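Local atomic coordinates of 3-dehydroshikimate dehydratase (Bacillus anthracis, PDB entry 3DX5), a protein that catalyses the manganese-dependent dehydration of 3-dehydroshikimate to 3,4-dihydroxybenzoate, a building block of the siderophore petrobactin. Residues A[8-13]-A[258-263]; A[198-203]-A[251-256]; A[85-90]-A[129-134]; A[68-73]-A[100-105]. All blocks are in the same frame, centred on the assembly; numbering follows the deposited sequence. Where two conformers were deposited one is given.

How the interactions relate
Interactions 1, 2 and 4 all touch the bound 3,4-dihydroxybenzoic acid; interaction 3 packs helices on the outside of the same TIM barrel. Interaction 2 carries the manganese and the hydroxyl end of the ligand, and interaction 4 holds its carboxylate; their centres are about 19 Å apart. Interaction 1, centred about 11 Å from interaction 2, joins it through Ser9 OG to Trp254 O (2.7 Å) and Arg11 NH2 to Phe255 O (2.9 Å). It meets interaction 4 where Ile8 packs on Tyr70. Interaction 3 lies about 11 Å from interaction 4, centre to centre, and is tied to it by a salt bridge from Lys85 NZ to Asp69 OD2 (2.7 Å).

Interaction 1: A[8-13]-A[258-263]; sequences ISFRHQ and NAKDIL. With DHB (3,4-dihydroxybenzoic acid), chain D.
Two waters join Gln13 to the first turn of helix 259-272. Each end of the Gln13 amide uses its own water. Gln13 OE1 accepts from one water, 2.7 Å away, and that water accepts from Ala259 N. Gln13 NE2 donates to the other at 3.1 Å, and this one accepts from Lys260 N. Two backbone N-H groups at the start of the helix are thus satisfied through solvent. The setting is a TIM barrel. The loop after its first strand, 2-6, here meets helix 259-272, so the contact brings the beginning of the chain against its last helix.

Most of the remaining contact is apolar packing around Phe10. Its CG stands anti to the carbonyl carbon (chi1 -63°), and the ring reaches toward the helix. Ala259 CB lies over one face of the ring, offset toward the rim. Lys260 CG meets CE1 of Phe10 at 3.8 Å, at the ring edge and in plane; the two side chains cross at about a right angle. Leu263 CD1 comes from the opposite direction and touches Phe10 CZ at 4.1 Å. Ile20 of helix 17-26 also packs on this ring. Ala259 CB also rests against the Ser9 carbonyl oxygen. The Ser9 hydroxyl turns elsewhere and bonds to Trp254 O.

Phe10 to Gln13 form a type I turn, and His12 O bonds to Thr37 OG1 of the second subunit. Ile8 CD1 lies 3.5 Å from O1 of 3,4-dihydroxybenzoic acid. Behind it, Ile8 O accepts from Arg11 N and Arg11 NH1, which arrive from opposite faces of the carbonyl plane.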
# COMPACT_ATOMS: atom_id res chain seq x y z
N ILE A 8 4.72 0.09 8.80
CA ILE A 8 3.53 -0.25 8.01
C ILE A 8 2.29 0.62 8.36
O ILE A 8 1.44 0.83 7.52
CB ILE A 8 3.18 -1.77 8.11
CG1 ILE A 8 2.26 -2.21 6.95
CG2 ILE A 8 2.66 -2.16 9.52
CD1 ILE A 8 2.08 -3.81 6.83
N SER A 9 2.22 1.16 9.59
CA SER A 9 1.11 2.05 9.98
C SER A 9 1.07 3.30 9.12
O SER A 9 0.05 4.00 9.07
CB SER A 9 1.20 2.43 11.50
OG SER A 9 1.10 1.25 12.29
N PHE A 10 2.21 3.61 8.48
CA PHE A 10 2.35 4.86 7.68
C PHE A 10 2.34 4.59 6.17
O PHE A 10 2.74 5.46 5.40
CB PHE A 10 3.65 5.56 8.10
CG PHE A 10 3.64 5.99 9.53
CD1 PHE A 10 3.14 7.26 9.87
CD2 PHE A 10 4.07 5.13 10.54
CE1 PHE A 10 3.07 7.66 11.22
CE2 PHE A 10 3.99 5.51 11.89
CZ PHE A 10 3.49 6.78 12.23
N ARG A 11 1.89 3.39 5.76
CA ARG A 11 1.98 2.94 4.34
C ARG A 11 1.15 3.81 3.38
O ARG A 11 1.38 3.78 2.17
CB ARG A 11 1.54 1.46 4.24
CG ARG A 11 -0.02 1.25 4.47
CD ARG A 11 -0.37 -0.22 4.93
NE ARG A 11 -1.82 -0.29 5.23
CZ ARG A 11 -2.38 0.29 6.30
NH1 ARG A 11 -1.63 0.87 7.24
NH2 ARG A 11 -3.70 0.25 6.47
N HIS A 12 0.17 4.55 3.92
CA HIS A 12 -0.69 5.42 3.12
C HIS A 12 -0.50 6.93 3.34
O HIS A 12 -1.40 7.74 3.07
CB HIS A 12 -2.16 5.02 3.28
CG HIS A 12 -2.44 3.64 2.76
ND1 HIS A 12 -3.16 2.71 3.47
CD2 HIS A 12 -2.05 3.03 1.61
CE1 HIS A 12 -3.25 1.60 2.77
NE2 HIS A 12 -2.57 1.76 1.64
N GLN A 13 0.70 7.32 3.75
CA GLN A 13 0.99 8.73 3.86
C GLN A 13 2.45 9.01 3.47
O GLN A 13 3.30 8.12 3.54
CB GLN A 13 0.64 9.24 5.28
CG GLN A 13 1.51 8.69 6.39
CD GLN A 13 0.81 8.79 7.78
OE1 GLN A 13 -0.02 7.94 8.15
NE2 GLN A 13 1.18 9.79 8.54
N ASN A 258 -5.25 8.26 10.77
CA ASN A 258 -4.72 9.16 11.82
C ASN A 258 -3.68 8.44 12.71
O ASN A 258 -3.75 8.54 13.94
CB ASN A 258 -5.86 9.70 12.71
CG ASN A 258 -7.10 10.11 11.92
OD1 ASN A 258 -8.23 9.74 12.27
ND2 ASN A 258 -6.90 10.87 10.85
N ALA A 259 -2.74 7.72 12.11
CA ALA A 259 -1.82 6.88 12.88
C ALA A 259 -1.10 7.65 14.00
O ALA A 259 -1.01 7.16 15.11
CB ALA A 259 -0.80 6.21 11.98
N LYS A 260 -0.62 8.85 13.71
CA LYS A 260 0.10 9.62 14.71
C LYS A 260 -0.75 9.96 15.94
O LYS A 260 -0.28 9.80 17.07
CB LYS A 260 0.70 10.90 14.11
CG LYS A 260 1.96 10.66 13.34
CD LYS A 260 2.36 12.03 12.76
CE LYS A 260 3.78 12.10 12.27
NZ LYS A 260 3.93 13.43 11.60
N ASP A 261 -1.99 10.41 15.71
CA ASP A 261 -2.90 10.70 16.82
C ASP A 261 -3.18 9.47 17.65
O ASP A 261 -3.17 9.53 18.88
CB ASP A 261 -4.24 11.24 16.32
CG ASP A 261 -4.13 12.66 15.79
OD1 ASP A 261 -3.25 13.43 16.25
OD2 ASP A 261 -4.94 13.01 14.90
N ILE A 262 -3.50 8.36 16.97
CA ILE A 262 -3.85 7.11 17.67
C ILE A 262 -2.66 6.61 18.49
O ILE A 262 -2.81 6.24 19.65
CB ILE A 262 -4.30 6.02 16.67
CG1 ILE A 262 -5.63 6.43 15.99
CG2 ILE A 262 -4.37 4.65 17.35
CD1 ILE A 262 -6.83 6.57 16.93
N LEU A 263 -1.48 6.60 17.86
CA LEU A 263 -0.26 6.06 18.50
C LEU A 263 0.16 6.92 19.71
O LEU A 263 0.50 6.39 20.77
CB LEU A 263 0.89 5.98 17.49
CG LEU A 263 0.65 4.85 16.46
CD1 LEU A 263 1.75 4.86 15.35
CD2 LEU A 263 0.63 3.47 17.14
C1 DHB D . -0.22 -7.69 7.98
C2 DHB D . -0.18 -8.02 9.33
C3 DHB D . -1.37 -8.26 10.03
O3 DHB D . -1.41 -8.60 11.36
C4 DHB D . -2.64 -8.19 9.30
O4 DHB D . -3.76 -8.44 10.01
C5 DHB D . -2.66 -7.89 7.94
C6 DHB D . -1.44 -7.63 7.30
C DHB D . 1.09 -7.41 7.25
O1 DHB D . 1.15 -7.14 6.05
O2 DHB D . 2.23 -7.41 7.94
O HOH W 1 -0.67 10.48 10.93
O HOH W 2 -2.48 7.74 9.17

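Interaction 2: A[198-203]-A[251-256]; sequences HFKNIS and SLEWFG. With MN (manganese (II) ion), chain B; DHB (3,4-dihydroxybenzoic acid), chain D.
His198 and Glu253 meet through a shared manganese ion. His198 ND1 binds manganese at 2.3 Å, and both Glu253 oxygens bind the same ion. The imidazole and carboxylate planes are 59° apart, with Glu253 CG over one face of the ring, toward its rim. Glu142 and Asp172 complete the protein ligands, and O3 of 3,4-dihydroxybenzoic acid binds the manganese at 2.1 Å. On the far side of the imidazole, NE2 bonds to Glu33, a second-shell carboxylate that would fix the rotation of the ring.

Lys200 lies alongside Glu253, and a bend at its last torsion (chi4 -64°) turns Lys200 NZ to OE1 of Glu253, 2.8 Å away and above the carboxylate plane. Lys200 NZ also bonds to ligand O3 at 2.8 Å and forms a salt bridge with Asp172.

Backbone bonds pair the segments as neighbouring parallel strands of the TIM barrel, with the metal site at their C-terminal ends. Phe199 N donates to Ser251 O at 2.8 Å, and Glu253 N to Phe199 O.

Phe199 CB touches Leu252 CD2 on the face turned to the outer helices. Lys200 CE meets the edge of the Phe255 ring, and Phe255 CE2 lies 3.5 Å from ligand C4.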
# COMPACT_ATOMS: atom_id res chain seq x y z
N HIS A 198 2.58 -8.51 18.37
CA HIS A 198 1.75 -7.48 17.72
C HIS A 198 0.54 -7.28 18.59
O HIS A 198 -0.11 -8.26 18.97
CB HIS A 198 1.30 -7.95 16.32
CG HIS A 198 2.30 -7.69 15.25
ND1 HIS A 198 2.07 -7.97 13.91
CD2 HIS A 198 3.56 -7.17 15.32
CE1 HIS A 198 3.13 -7.61 13.21
NE2 HIS A 198 4.05 -7.13 14.03
N PHE A 199 0.21 -6.02 18.88
CA PHE A 199 -0.96 -5.67 19.67
C PHE A 199 -1.91 -4.86 18.77
O PHE A 199 -1.56 -3.75 18.35
CB PHE A 199 -0.57 -4.73 20.83
CG PHE A 199 0.09 -5.41 22.04
CD1 PHE A 199 0.46 -6.75 22.03
CD2 PHE A 199 0.41 -4.65 23.16
CE1 PHE A 199 1.08 -7.34 23.14
CE2 PHE A 199 1.03 -5.22 24.28
CZ PHE A 199 1.36 -6.58 24.27
N LYS A 200 -3.10 -5.36 18.50
CA LYS A 200 -4.13 -4.52 17.88
C LYS A 200 -5.47 -5.05 18.38
O LYS A 200 -5.53 -6.14 18.96
CB LYS A 200 -4.02 -4.50 16.32
CG LYS A 200 -4.12 -5.89 15.61
CD LYS A 200 -4.10 -5.70 14.07
CE LYS A 200 -4.25 -7.03 13.31
NZ LYS A 200 -3.09 -7.97 13.55
N ASN A 201 -6.55 -4.30 18.16
CA ASN A 201 -7.85 -4.72 18.71
C ASN A 201 -8.96 -4.40 17.73
O ASN A 201 -8.75 -3.64 16.77
CB ASN A 201 -8.13 -4.03 20.06
CG ASN A 201 -8.92 -4.93 21.02
OD1 ASN A 201 -9.54 -5.92 20.58
ND2 ASN A 201 -8.89 -4.61 22.32
N ILE A 202 -10.14 -4.93 17.97
CA ILE A 202 -11.26 -4.70 17.06
C ILE A 202 -12.48 -4.48 17.95
O ILE A 202 -12.52 -5.02 19.07
CB ILE A 202 -11.44 -5.92 16.10
CG1 ILE A 202 -12.36 -5.57 14.94
CG2 ILE A 202 -12.01 -7.17 16.83
CD1 ILE A 202 -11.67 -4.75 13.86
N SER A 203 -13.47 -3.70 17.49
CA SER A 203 -14.63 -3.45 18.39
C SER A 203 -15.53 -4.68 18.53
O SER A 203 -16.20 -4.85 19.55
CB SER A 203 -15.47 -2.25 17.93
OG SER A 203 -15.98 -2.52 16.62
N SER A 251 4.72 -4.48 19.27
CA SER A 251 4.39 -3.41 18.34
C SER A 251 2.91 -3.02 18.43
O SER A 251 2.06 -3.90 18.49
CB SER A 251 4.66 -3.87 16.91
OG SER A 251 6.02 -3.66 16.59
N LEU A 252 2.62 -1.71 18.37
CA LEU A 252 1.26 -1.23 18.28
C LEU A 252 0.90 -1.24 16.79
O LEU A 252 1.16 -0.27 16.07
CB LEU A 252 1.11 0.20 18.89
CG LEU A 252 1.59 0.32 20.34
CD1 LEU A 252 1.30 1.72 20.90
CD2 LEU A 252 0.95 -0.79 21.25
N GLU A 253 0.34 -2.36 16.34
CA GLU A 253 0.12 -2.57 14.92
C GLU A 253 -1.17 -1.90 14.47
O GLU A 253 -2.20 -2.57 14.28
CB GLU A 253 0.02 -4.07 14.62
CG GLU A 253 0.19 -4.41 13.14
CD GLU A 253 0.08 -5.91 12.87
OE1 GLU A 253 -0.66 -6.58 13.62
OE2 GLU A 253 0.75 -6.41 11.93
N TRP A 254 -1.10 -0.59 14.26
CA TRP A 254 -2.28 0.16 13.85
C TRP A 254 -2.40 0.25 12.34
O TRP A 254 -1.48 0.72 11.66
CB TRP A 254 -2.21 1.59 14.44
CG TRP A 254 -3.41 2.44 14.13
CD1 TRP A 254 -3.43 3.57 13.37
CD2 TRP A 254 -4.75 2.25 14.60
NE1 TRP A 254 -4.69 4.10 13.34
CE2 TRP A 254 -5.53 3.32 14.09
CE3 TRP A 254 -5.36 1.28 15.42
CZ2 TRP A 254 -6.91 3.44 14.34
CZ3 TRP A 254 -6.75 1.41 15.69
CH2 TRP A 254 -7.51 2.49 15.16
N PHE A 255 -3.54 -0.19 11.81
CA PHE A 255 -3.77 -0.15 10.37
C PHE A 255 -4.82 0.92 10.00
O PHE A 255 -5.17 1.05 8.84
CB PHE A 255 -4.27 -1.52 9.91
CG PHE A 255 -3.21 -2.58 9.92
CD1 PHE A 255 -1.95 -2.33 9.36
CD2 PHE A 255 -3.48 -3.84 10.44
CE1 PHE A 255 -0.99 -3.30 9.30
CE2 PHE A 255 -2.51 -4.85 10.40
CZ PHE A 255 -1.25 -4.57 9.84
N GLY A 256 -5.32 1.68 10.99
CA GLY A 256 -6.41 2.65 10.76
C GLY A 256 -5.92 4.03 10.35
O GLY A 256 -4.73 4.24 10.04
MN MN B . 0.22 -8.57 12.74
C1 DHB D . -0.22 -7.69 7.98
C2 DHB D . -0.18 -8.02 9.33
C3 DHB D . -1.37 -8.26 10.03
O3 DHB D . -1.41 -8.60 11.36
C4 DHB D . -2.64 -8.19 9.30
O4 DHB D . -3.76 -8.44 10.01
C5 DHB D . -2.66 -7.89 7.94
C6 DHB D . -1.44 -7.63 7.30
C DHB D . 1.09 -7.41 7.25
O1 DHB D . 1.15 -7.14 6.05
O2 DHB D . 2.23 -7.41 7.94

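Interaction 3: A[85-90]-A[129-134]; sequences KCEQLA and CELFAQ
The Phe132 ring is the main bump here, and it fills a hollow on helix 79-96 made by Cys86, Leu89 and Ala90. With chi1 at -75°, its CG sits beside the backbone N, which swings the ring end toward the other helix. The tip of the ring enters between these residues. Phe132 CE2 meets Cys86 SG at 3.6 Å. Phe132 CE1 lies 3.6 Å from the Cys86 carbonyl oxygen, and Phe132 CZ is 3.7 Å from Cys86 CB. The sulfur sits obliquely to the ring, 60° off its normal, in a Cys sulfur-aromatic contact. Leu89 CB and Ala90 N border the ring at its edge, near its plane.

These are neighbouring outer helices of the TIM barrel, and they flank strand 100-103 in the chain. The axes of 85-90 and 129-134 run at 27° to one another and approach to 10.4 Å. Ile101 of that strand packs beneath on Phe132.

Leu131 is the second bump. Leu131 CD2 lies over the centre of the Phe132 ring and touches Cys86 CB at 3.8 Å. Cys86 is therefore met by both side chains. Outward from this, CD1 of Leu131 reaches CG of the exposed Glu87 at 4.4 Å.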
# COMPACT_ATOMS: atom_id res chain seq x y z
N LYS A 85 16.10 -13.11 -2.06
CA LYS A 85 15.45 -12.15 -1.17
C LYS A 85 15.91 -12.33 0.29
O LYS A 85 16.20 -11.36 0.97
CB LYS A 85 13.92 -12.26 -1.28
CG LYS A 85 13.15 -11.29 -0.43
CD LYS A 85 11.71 -11.08 -0.91
CE LYS A 85 11.03 -10.12 0.03
NZ LYS A 85 9.52 -10.10 -0.05
N CYS A 86 16.04 -13.57 0.76
CA CYS A 86 16.58 -13.81 2.09
C CYS A 86 17.99 -13.25 2.24
O CYS A 86 18.32 -12.66 3.27
CB CYS A 86 16.59 -15.29 2.41
SG CYS A 86 14.94 -15.99 2.63
N GLU A 87 18.82 -13.42 1.21
CA GLU A 87 20.16 -12.90 1.25
C GLU A 87 20.17 -11.38 1.30
O GLU A 87 21.02 -10.80 1.96
CB GLU A 87 20.99 -13.43 0.07
CG GLU A 87 21.20 -14.96 0.12
CD GLU A 87 21.71 -15.55 -1.20
OE1 GLU A 87 21.93 -14.79 -2.17
OE2 GLU A 87 21.90 -16.78 -1.28
N GLN A 88 19.23 -10.73 0.60
CA GLN A 88 19.15 -9.27 0.66
C GLN A 88 18.62 -8.79 2.05
O GLN A 88 19.13 -7.83 2.63
CB GLN A 88 18.33 -8.71 -0.51
CG GLN A 88 18.08 -7.16 -0.47
CD GLN A 88 19.37 -6.32 -0.46
OE1 GLN A 88 20.49 -6.84 -0.69
NE2 GLN A 88 19.22 -5.03 -0.21
N LEU A 89 17.62 -9.47 2.59
CA LEU A 89 17.13 -9.19 3.93
C LEU A 89 18.21 -9.31 5.02
O LEU A 89 18.22 -8.50 5.95
CB LEU A 89 15.91 -10.05 4.28
CG LEU A 89 14.58 -9.69 3.60
CD1 LEU A 89 13.60 -10.84 3.73
CD2 LEU A 89 14.00 -8.43 4.23
N ALA A 90 19.13 -10.26 4.87
CA ALA A 90 20.24 -10.41 5.81
C ALA A 90 21.17 -9.20 5.71
O ALA A 90 21.69 -8.71 6.72
CB ALA A 90 21.00 -11.73 5.54
N CYS A 129 15.31 -21.12 7.69
CA CYS A 129 15.92 -21.05 9.01
C CYS A 129 17.43 -21.31 8.96
O CYS A 129 18.21 -20.60 9.62
CB CYS A 129 15.26 -22.06 9.96
SG CYS A 129 13.63 -21.50 10.46
N GLU A 130 17.85 -22.31 8.18
CA GLU A 130 19.27 -22.62 8.09
C GLU A 130 20.08 -21.52 7.38
O GLU A 130 21.23 -21.27 7.74
CB GLU A 130 19.50 -24.00 7.45
CG GLU A 130 19.66 -25.10 8.48
CD GLU A 130 20.97 -25.01 9.26
OE1 GLU A 130 20.96 -24.66 10.47
OE2 GLU A 130 22.02 -25.27 8.64
N LEU A 131 19.47 -20.87 6.40
CA LEU A 131 20.09 -19.69 5.78
C LEU A 131 20.30 -18.55 6.82
O LEU A 131 21.43 -18.05 7.01
CB LEU A 131 19.23 -19.20 4.61
CG LEU A 131 19.81 -18.13 3.68
CD1 LEU A 131 19.15 -18.18 2.32
CD2 LEU A 131 19.62 -16.72 4.28
N PHE A 132 19.23 -18.14 7.49
CA PHE A 132 19.32 -17.07 8.48
C PHE A 132 20.16 -17.44 9.70
O PHE A 132 20.82 -16.56 10.28
CB PHE A 132 17.93 -16.55 8.90
CG PHE A 132 17.28 -15.68 7.85
CD1 PHE A 132 17.83 -14.44 7.52
CD2 PHE A 132 16.16 -16.14 7.14
CE1 PHE A 132 17.23 -13.64 6.54
CE2 PHE A 132 15.54 -15.35 6.14
CZ PHE A 132 16.07 -14.11 5.84
N ALA A 133 20.19 -18.72 10.08
CA ALA A 133 21.05 -19.14 11.20
C ALA A 133 22.55 -18.84 10.94
O ALA A 133 23.31 -18.64 11.88
CB ALA A 133 20.86 -20.65 11.55
N GLN A 134 22.97 -18.81 9.68
CA GLN A 134 24.36 -18.47 9.36
C GLN A 134 24.65 -17.04 9.80
O GLN A 134 25.75 -16.74 10.28
CB GLN A 134 24.62 -18.61 7.86
CG GLN A 134 24.56 -20.04 7.38
CD GLN A 134 24.78 -20.12 5.90
OE1 GLN A 134 24.22 -19.33 5.14
NE2 GLN A 134 25.59 -21.05 5.48

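Interaction 4: A[68-73]-A[100-105]; sequences SDYLDI and KIRTFA. With DHB (3,4-dihydroxybenzoic acid), chain D.
Arg102 leaves its strand with CG anti to the backbone N (chi1 -176°), and bends at chi2 and chi3 fold the guanidinium back so that one face covers Ser68 CB and the NE/NH1 edge meets Asp69 O. Tyr70, with CG beside its backbone N (chi1 -48°), lies alongside Phe104, both pointing toward the ligand. Phe104 CE2 lies over the centre of the opposite guanidinium face. Arg102 grips Asp69 O side-on through NE, at 3.1 Å, and NH1. Arg102 NH2 bonds to O2 of 3,4-dihydroxybenzoic acid at 2.8 Å, and NH1 adds a weak bond to the same oxygen; NH2 also makes a salt bridge with Glu142.

Tyr70 OH donates to ligand O1 at 2.5 Å, and O1 lies at the edge of the Tyr70 ring, in its plane. The rings meet rim to rim, Tyr70 CE1 to Phe104 CE2 at 3.5 Å. These groups line the pocket's carboxylate end, at the C-terminal ends of neighbouring parallel TIM-barrel strands. Asp69 N donates to Arg102 O and continues the pairing of those strands.

Thr103 OG1 accepts from Leu71 N at 2.9 Å. A water accepts from the same hydroxyl and donates to Leu71 O and Phe104 O.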
# COMPACT_ATOMS: atom_id res chain seq x y z
N SER A 68 9.93 -6.66 8.83
CA SER A 68 8.75 -7.48 8.60
C SER A 68 8.41 -7.58 7.12
O SER A 68 8.12 -6.58 6.45
CB SER A 68 7.59 -6.97 9.45
OG SER A 68 8.03 -6.89 10.80
N ASP A 69 8.47 -8.80 6.60
CA ASP A 69 8.37 -8.99 5.18
C ASP A 69 7.50 -10.21 4.88
O ASP A 69 6.64 -10.55 5.69
CB ASP A 69 9.78 -9.08 4.57
CG ASP A 69 9.82 -8.50 3.14
OD1 ASP A 69 10.69 -7.63 2.87
OD2 ASP A 69 8.99 -8.92 2.27
N TYR A 70 7.71 -10.82 3.72
CA TYR A 70 6.82 -11.86 3.18
C TYR A 70 7.73 -12.73 2.35
O TYR A 70 8.31 -12.26 1.37
CB TYR A 70 5.73 -11.22 2.25
CG TYR A 70 5.04 -10.00 2.87
CD1 TYR A 70 3.85 -10.15 3.63
CD2 TYR A 70 5.58 -8.70 2.73
CE1 TYR A 70 3.24 -9.03 4.23
CE2 TYR A 70 5.00 -7.61 3.36
CZ TYR A 70 3.82 -7.77 4.10
OH TYR A 70 3.22 -6.67 4.70
N LEU A 71 7.93 -13.98 2.74
CA LEU A 71 8.76 -14.86 1.92
C LEU A 71 7.89 -15.90 1.24
O LEU A 71 7.16 -16.61 1.89
CB LEU A 71 9.85 -15.52 2.76
CG LEU A 71 10.78 -14.53 3.45
CD1 LEU A 71 11.65 -15.26 4.50
CD2 LEU A 71 11.65 -13.79 2.38
N ASP A 72 7.97 -15.97 -0.08
CA ASP A 72 7.15 -16.89 -0.80
C ASP A 72 7.80 -18.28 -0.83
O ASP A 72 8.78 -18.52 -1.54
CB ASP A 72 6.90 -16.38 -2.22
CG ASP A 72 5.91 -17.26 -2.98
OD1 ASP A 72 5.27 -18.16 -2.37
OD2 ASP A 72 5.76 -17.06 -4.20
N ILE A 73 7.26 -19.19 -0.04
CA ILE A 73 7.76 -20.55 -0.09
C ILE A 73 6.68 -21.56 -0.56
O ILE A 73 6.83 -22.75 -0.40
CB ILE A 73 8.66 -20.94 1.20
CG1 ILE A 73 8.13 -20.43 2.50
CG2 ILE A 73 9.94 -20.15 1.21
CD1 ILE A 73 6.82 -20.87 2.77
N LYS A 100 16.06 -10.16 13.57
CA LYS A 100 14.77 -10.83 13.33
C LYS A 100 14.11 -10.43 12.02
O LYS A 100 14.12 -9.23 11.65
CB LYS A 100 13.78 -10.52 14.48
CG LYS A 100 14.29 -10.84 15.87
CD LYS A 100 13.29 -10.43 16.97
CE LYS A 100 13.89 -10.64 18.37
NZ LYS A 100 15.15 -9.87 18.60
N ILE A 101 13.53 -11.42 11.34
CA ILE A 101 12.75 -11.28 10.11
C ILE A 101 11.37 -11.93 10.29
O ILE A 101 11.27 -13.14 10.58
CB ILE A 101 13.43 -11.98 8.90
CG1 ILE A 101 14.84 -11.43 8.64
CG2 ILE A 101 12.55 -11.85 7.64
CD1 ILE A 101 14.94 -9.87 8.48
N ARG A 102 10.31 -11.16 10.08
CA ARG A 102 8.97 -11.68 10.20
C ARG A 102 8.51 -12.21 8.83
O ARG A 102 8.66 -11.54 7.81
CB ARG A 102 8.04 -10.54 10.68
CG ARG A 102 6.55 -10.91 10.96
CD ARG A 102 5.66 -11.25 9.70
NE ARG A 102 5.65 -10.29 8.58
CZ ARG A 102 4.85 -9.23 8.51
NH1 ARG A 102 4.90 -8.44 7.43
NH2 ARG A 102 4.01 -8.97 9.52
N THR A 103 7.94 -13.40 8.82
CA THR A 103 7.30 -13.91 7.62
C THR A 103 6.03 -14.66 7.98
O THR A 103 5.72 -14.82 9.17
CB THR A 103 8.26 -14.76 6.73
OG1 THR A 103 7.65 -15.00 5.46
CG2 THR A 103 8.59 -16.13 7.37
N PHE A 104 5.27 -15.05 6.97
CA PHE A 104 4.01 -15.79 7.14
C PHE A 104 4.21 -17.20 6.65
O PHE A 104 5.01 -17.43 5.73
CB PHE A 104 2.87 -15.11 6.36
CG PHE A 104 2.51 -13.76 6.92
CD1 PHE A 104 1.78 -13.66 8.10
CD2 PHE A 104 2.94 -12.60 6.30
CE1 PHE A 104 1.47 -12.43 8.65
CE2 PHE A 104 2.61 -11.35 6.84
CZ PHE A 104 1.89 -11.27 8.00
N ALA A 105 3.52 -18.16 7.24
CA ALA A 105 3.69 -19.55 6.87
C ALA A 105 2.57 -19.95 5.92
O ALA A 105 1.55 -20.49 6.34
CB ALA A 105 3.70 -20.45 8.10
C1 DHB D . -0.22 -7.69 7.98
C2 DHB D . -0.18 -8.02 9.33
C3 DHB D . -1.37 -8.26 10.03
O3 DHB D . -1.41 -8.60 11.36
C4 DHB D . -2.64 -8.19 9.30
O4 DHB D . -3.76 -8.44 10.01
C5 DHB D . -2.66 -7.89 7.94
C6 DHB D . -1.44 -7.63 7.30
C DHB D . 1.09 -7.41 7.25
O1 DHB D . 1.15 -7.14 6.05
O2 DHB D . 2.23 -7.41 7.94
O HOH W 3 7.43 -17.71 4.44
O HOH W 4 5.03 -14.76 3.64